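Local structure of putative activator of HSP90 (Plasmodium falciparum, 3N72) at residues W78-K83 / R123-S128. The protein probably binds the chaperone Hsp90 and stimulates its ATPase, as Aha1 proteins do, the deposited chain being its N-terminal domain. Residues are numbered along the deposited sequence; the frame is centred on the assembly and turned at random. Where two conformers were deposited one is given.
Sequences WLYSKK and RFIYDS
Phe124 O, next door to the Ile125 that meets Trp78 and Tyr80, is gripped twice from Ser128: the hydroxyl donates OG to O at 2.6 Å and the amide N to O at 2.8 Å. The two donors arrive from opposite faces of the carbonyl plane, with OG lying 38° out of it. One turn is thus doubly pinned on the side of helix 120-142 that carries Phe124, and Arg123 NE forms a salt bridge to Asp127 OD2, one turn further along the same helix, at 2.7 Å.

Across the contact, Ile125 does the work with two methyls. Ile125 CD1 sits squarely over the Tyr80 ring, 3.4 Å from the centroid and only 5° off the normal, a CH-pi contact in which all six ring carbons lie nearly equidistant from the methyl. The extended end of the isoleucine, chi2 170°, carries CD1 out to that face. The branch methyl serves the other aromatic: it meets the six-membered part of the Trp78 indole at an oblique angle, Ile125 CG2 lying 3.7 Å from Trp78 CZ3 and 3.9 Å from Trp78 CH2.

Trp78 and Tyr80 stand two residues apart on strand 65-82, both directed at the helix, and Leu122, a turn before Ile125, touches both aromatics as well. The indole is anchored separately, its NE1 donating to Glu114 O, while the Tyr80 ring lies beside that of Tyr89 on strand 87-100.

Here, then, the first turns of helix 120-142 pack on one face of the antiparallel sheet, near the end of strand 65-82. Every polar bond named belongs to the helix itself or to the sheet, so strand and helix hold each other here through buried hydrocarbon and aromatic surface, by dispersion and water exclusion.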
ATOM      1  N   TRP B  78     -26.453 -25.947  -7.244  1.00 12.80           N
ATOM      2  CA  TRP B  78     -27.479 -25.197  -7.988  1.00 12.72           C
ATOM      3  C   TRP B  78     -28.845 -25.460  -7.376  1.00 13.01           C
ATOM      4  O   TRP B  78     -29.093 -26.530  -6.801  1.00 13.00           O
ATOM      5  CB  TRP B  78     -27.467 -25.539  -9.480  1.00 12.84           C
ATOM      6  CG  TRP B  78     -27.916 -26.967  -9.858  1.00 13.25           C
ATOM      7  CD1 TRP B  78     -27.128 -28.080  -9.944  1.00 11.89           C
ATOM      8  CD2 TRP B  78     -29.241 -27.382 -10.241  1.00 14.11           C
ATOM      9  NE1 TRP B  78     -27.879 -29.171 -10.345  1.00 14.00           N
ATOM     10  CE2 TRP B  78     -29.176 -28.772 -10.546  1.00 14.19           C
ATOM     11  CE3 TRP B  78     -30.475 -26.711 -10.375  1.00 11.48           C
ATOM     12  CZ2 TRP B  78     -30.307 -29.512 -10.938  1.00 14.22           C
ATOM     13  CZ3 TRP B  78     -31.594 -27.444 -10.790  1.00 14.25           C
ATOM     14  CH2 TRP B  78     -31.501 -28.827 -11.061  1.00 14.57           C
ATOM     15  N   LEU B  79     -29.721 -24.465  -7.486  1.00 13.02           N
ATOM     16  CA  LEU B  79     -31.043 -24.500  -6.884  1.00 13.55           C
ATOM     17  C   LEU B  79     -32.006 -23.881  -7.887  1.00 14.92           C
ATOM     18  O   LEU B  79     -31.590 -23.268  -8.878  1.00 13.80           O
ATOM     19  CB  LEU B  79     -31.063 -23.728  -5.539  1.00 14.15           C
ATOM     20  CG  LEU B  79     -30.247 -24.278  -4.342  1.00 13.68           C
ATOM     21  CD1 LEU B  79     -28.839 -23.652  -4.246  1.00 15.31           C
ATOM     22  CD2 LEU B  79     -30.994 -24.055  -3.018  1.00 15.20           C
ATOM     23  N   TYR B  80     -33.301 -24.022  -7.617  1.00 15.31           N
ATOM     24  CA  TYR B  80     -34.273 -23.377  -8.490  1.00 16.49           C
ATOM     25  C   TYR B  80     -35.476 -22.888  -7.731  1.00 17.13           C
ATOM     26  O   TYR B  80     -35.850 -23.448  -6.695  1.00 17.47           O
ATOM     27  CB  TYR B  80     -34.691 -24.294  -9.645  1.00 15.83           C
ATOM     28  CG  TYR B  80     -35.397 -25.559  -9.216  1.00 17.67           C
ATOM     29  CD1 TYR B  80     -34.666 -26.655  -8.748  1.00 16.94           C
ATOM     30  CD2 TYR B  80     -36.792 -25.667  -9.282  1.00 18.81           C
ATOM     31  CE1 TYR B  80     -35.292 -27.829  -8.360  1.00 19.90           C
ATOM     32  CE2 TYR B  80     -37.439 -26.871  -8.892  1.00 19.68           C
ATOM     33  CZ  TYR B  80     -36.661 -27.936  -8.419  1.00 21.45           C
ATOM     34  OH  TYR B  80     -37.223 -29.142  -7.998  1.00 27.55           O
ATOM     35  N   SER B  81     -36.073 -21.811  -8.242  0.50 17.93           N
ATOM     36  CA  SER B  81     -37.313 -21.266  -7.716  0.50 18.49           C
ATOM     37  C   SER B  81     -38.413 -21.452  -8.751  0.50 18.83           C
ATOM     38  O   SER B  81     -38.227 -21.154  -9.931  0.50 18.38           O
ATOM     39  CB  SER B  81     -37.155 -19.768  -7.409  0.50 18.71           C
ATOM     40  OG  SER B  81     -36.210 -19.557  -6.380  0.50 18.32           O
ATOM     41  N   LYS B  82     -39.545 -21.973  -8.307  1.00 19.53           N
ATOM     42  CA  LYS B  82     -40.743 -22.025  -9.138  1.00 21.78           C
ATOM     43  C   LYS B  82     -41.344 -20.632  -8.983  1.00 23.38           C
ATOM     44  O   LYS B  82     -42.018 -20.363  -7.992  1.00 23.41           O
ATOM     45  CB  LYS B  82     -41.675 -23.131  -8.655  1.00 22.20           C
ATOM     46  CG  LYS B  82     -41.139 -24.522  -8.965  1.00 24.82           C
ATOM     47  CD  LYS B  82     -42.197 -25.619  -8.921  1.00 28.89           C
ATOM     48  CE  LYS B  82     -41.586 -26.924  -9.464  1.00 31.84           C
ATOM     49  NZ  LYS B  82     -42.424 -28.150  -9.278  1.00 33.92           N
ATOM     50  N   LYS B  83     -40.963 -19.765  -9.932  1.00 26.00           N
ATOM     51  CA  LYS B  83     -41.068 -18.280  -9.898  1.00 28.11           C
ATOM     52  C   LYS B  83     -42.462 -17.791  -9.581  1.00 29.25           C
ATOM     53  O   LYS B  83     -42.660 -16.896  -8.732  1.00 30.10           O
ATOM     54  CB  LYS B  83     -40.629 -17.710 -11.261  1.00 28.31           C
ATOM     55  CG  LYS B  83     -40.678 -16.228 -11.414  1.00 29.16           C
ATOM     56  N   ARG B 123     -34.747 -33.877 -13.962  0.50 22.58           N
ATOM     57  CA  ARG B 123     -34.320 -34.242 -15.305  0.50 22.48           C
ATOM     58  C   ARG B 123     -34.799 -33.190 -16.298  0.50 22.05           C
ATOM     59  O   ARG B 123     -34.040 -32.769 -17.176  0.50 21.65           O
ATOM     60  CB  ARG B 123     -34.827 -35.627 -15.707  0.50 22.84           C
ATOM     61  CG  ARG B 123     -34.422 -36.023 -17.115  0.50 24.97           C
ATOM     62  CD  ARG B 123     -32.909 -36.025 -17.261  0.50 27.89           C
ATOM     63  NE  ARG B 123     -32.473 -36.494 -18.576  0.50 29.82           N
ATOM     64  CZ  ARG B 123     -31.199 -36.628 -18.932  0.50 31.40           C
ATOM     65  NH1 ARG B 123     -30.238 -36.318 -18.073  0.50 31.29           N
ATOM     66  NH2 ARG B 123     -30.884 -37.057 -20.149  0.50 31.97           N
ATOM     67  N   PHE B 124     -36.053 -32.761 -16.153  1.00 22.00           N
ATOM     68  CA  PHE B 124     -36.606 -31.747 -17.046  1.00 21.82           C
ATOM     69  C   PHE B 124     -35.809 -30.439 -16.952  1.00 21.78           C
ATOM     70  O   PHE B 124     -35.450 -29.869 -17.972  1.00 21.44           O
ATOM     71  CB  PHE B 124     -38.083 -31.474 -16.754  1.00 21.80           C
ATOM     72  CG  PHE B 124     -38.615 -30.262 -17.470  1.00 24.43           C
ATOM     73  CD1 PHE B 124     -38.803 -30.272 -18.856  1.00 27.66           C
ATOM     74  CD2 PHE B 124     -38.908 -29.097 -16.769  1.00 26.16           C
ATOM     75  CE1 PHE B 124     -39.282 -29.129 -19.528  1.00 26.60           C
ATOM     76  CE2 PHE B 124     -39.394 -27.969 -17.432  1.00 27.44           C
ATOM     77  CZ  PHE B 124     -39.576 -27.990 -18.816  1.00 28.17           C
ATOM     78  N   ILE B 125     -35.528 -29.997 -15.727  1.00 21.98           N
ATOM     79  CA  ILE B 125     -34.755 -28.761 -15.505  1.00 21.62           C
ATOM     80  C   ILE B 125     -33.368 -28.889 -16.101  1.00 22.01           C
ATOM     81  O   ILE B 125     -32.926 -28.003 -16.819  1.00 21.16           O
ATOM     82  CB  ILE B 125     -34.638 -28.374 -14.012  1.00 22.01           C
ATOM     83  CG1 ILE B 125     -36.020 -27.975 -13.480  1.00 22.45           C
ATOM     84  CG2 ILE B 125     -33.632 -27.201 -13.837  1.00 21.14           C
ATOM     85  CD1 ILE B 125     -36.079 -27.809 -11.995  1.00 23.35           C
ATOM     86  N   TYR B 126     -32.685 -29.991 -15.804  1.00 22.59           N
ATOM     87  CA  TYR B 126     -31.350 -30.226 -16.361  1.00 23.57           C
ATOM     88  C   TYR B 126     -31.349 -30.207 -17.886  1.00 24.55           C
ATOM     89  O   TYR B 126     -30.576 -29.474 -18.488  1.00 25.01           O
ATOM     90  CB  TYR B 126     -30.740 -31.533 -15.848  1.00 23.34           C
ATOM     91  CG  TYR B 126     -29.378 -31.832 -16.435  1.00 25.13           C
ATOM     92  CD1 TYR B 126     -28.207 -31.349 -15.822  1.00 26.48           C
ATOM     93  CD2 TYR B 126     -29.246 -32.573 -17.609  1.00 26.12           C
ATOM     94  CE1 TYR B 126     -26.971 -31.603 -16.363  1.00 27.17           C
ATOM     95  CE2 TYR B 126     -27.994 -32.831 -18.159  1.00 27.96           C
ATOM     96  CZ  TYR B 126     -26.865 -32.348 -17.529  1.00 28.42           C
ATOM     97  OH  TYR B 126     -25.629 -32.605 -18.070  1.00 29.94           O
ATOM     98  N   ASP B 127     -32.207 -31.022 -18.506  1.00 24.78           N
ATOM     99  CA  ASP B 127     -32.247 -31.114 -19.968  1.00 25.42           C
ATOM    100  C   ASP B 127     -32.679 -29.815 -20.627  1.00 24.54           C
ATOM    101  O   ASP B 127     -32.097 -29.414 -21.629  1.00 25.32           O
ATOM    102  CB  ASP B 127     -33.182 -32.240 -20.421  1.00 26.48           C
ATOM    103  CG  ASP B 127     -32.608 -33.615 -20.175  1.00 29.43           C
ATOM    104  OD1 ASP B 127     -31.363 -33.768 -20.054  1.00 33.09           O
ATOM    105  OD2 ASP B 127     -33.420 -34.560 -20.129  1.00 32.49           O
ATOM    106  N   SER B 128     -33.687 -29.156 -20.070  1.00 23.31           N
ATOM    107  CA  SER B 128     -34.281 -28.003 -20.751  1.00 22.75           C
ATOM    108  C   SER B 128     -33.499 -26.717 -20.576  1.00 21.97           C
ATOM    109  O   SER B 128     -33.525 -25.866 -21.457  1.00 21.89           O
ATOM    110  CB  SER B 128     -35.734 -27.767 -20.341  1.00 22.63           C
ATOM    111  OG  SER B 128     -35.853 -27.484 -18.967  1.00 23.65           O
TER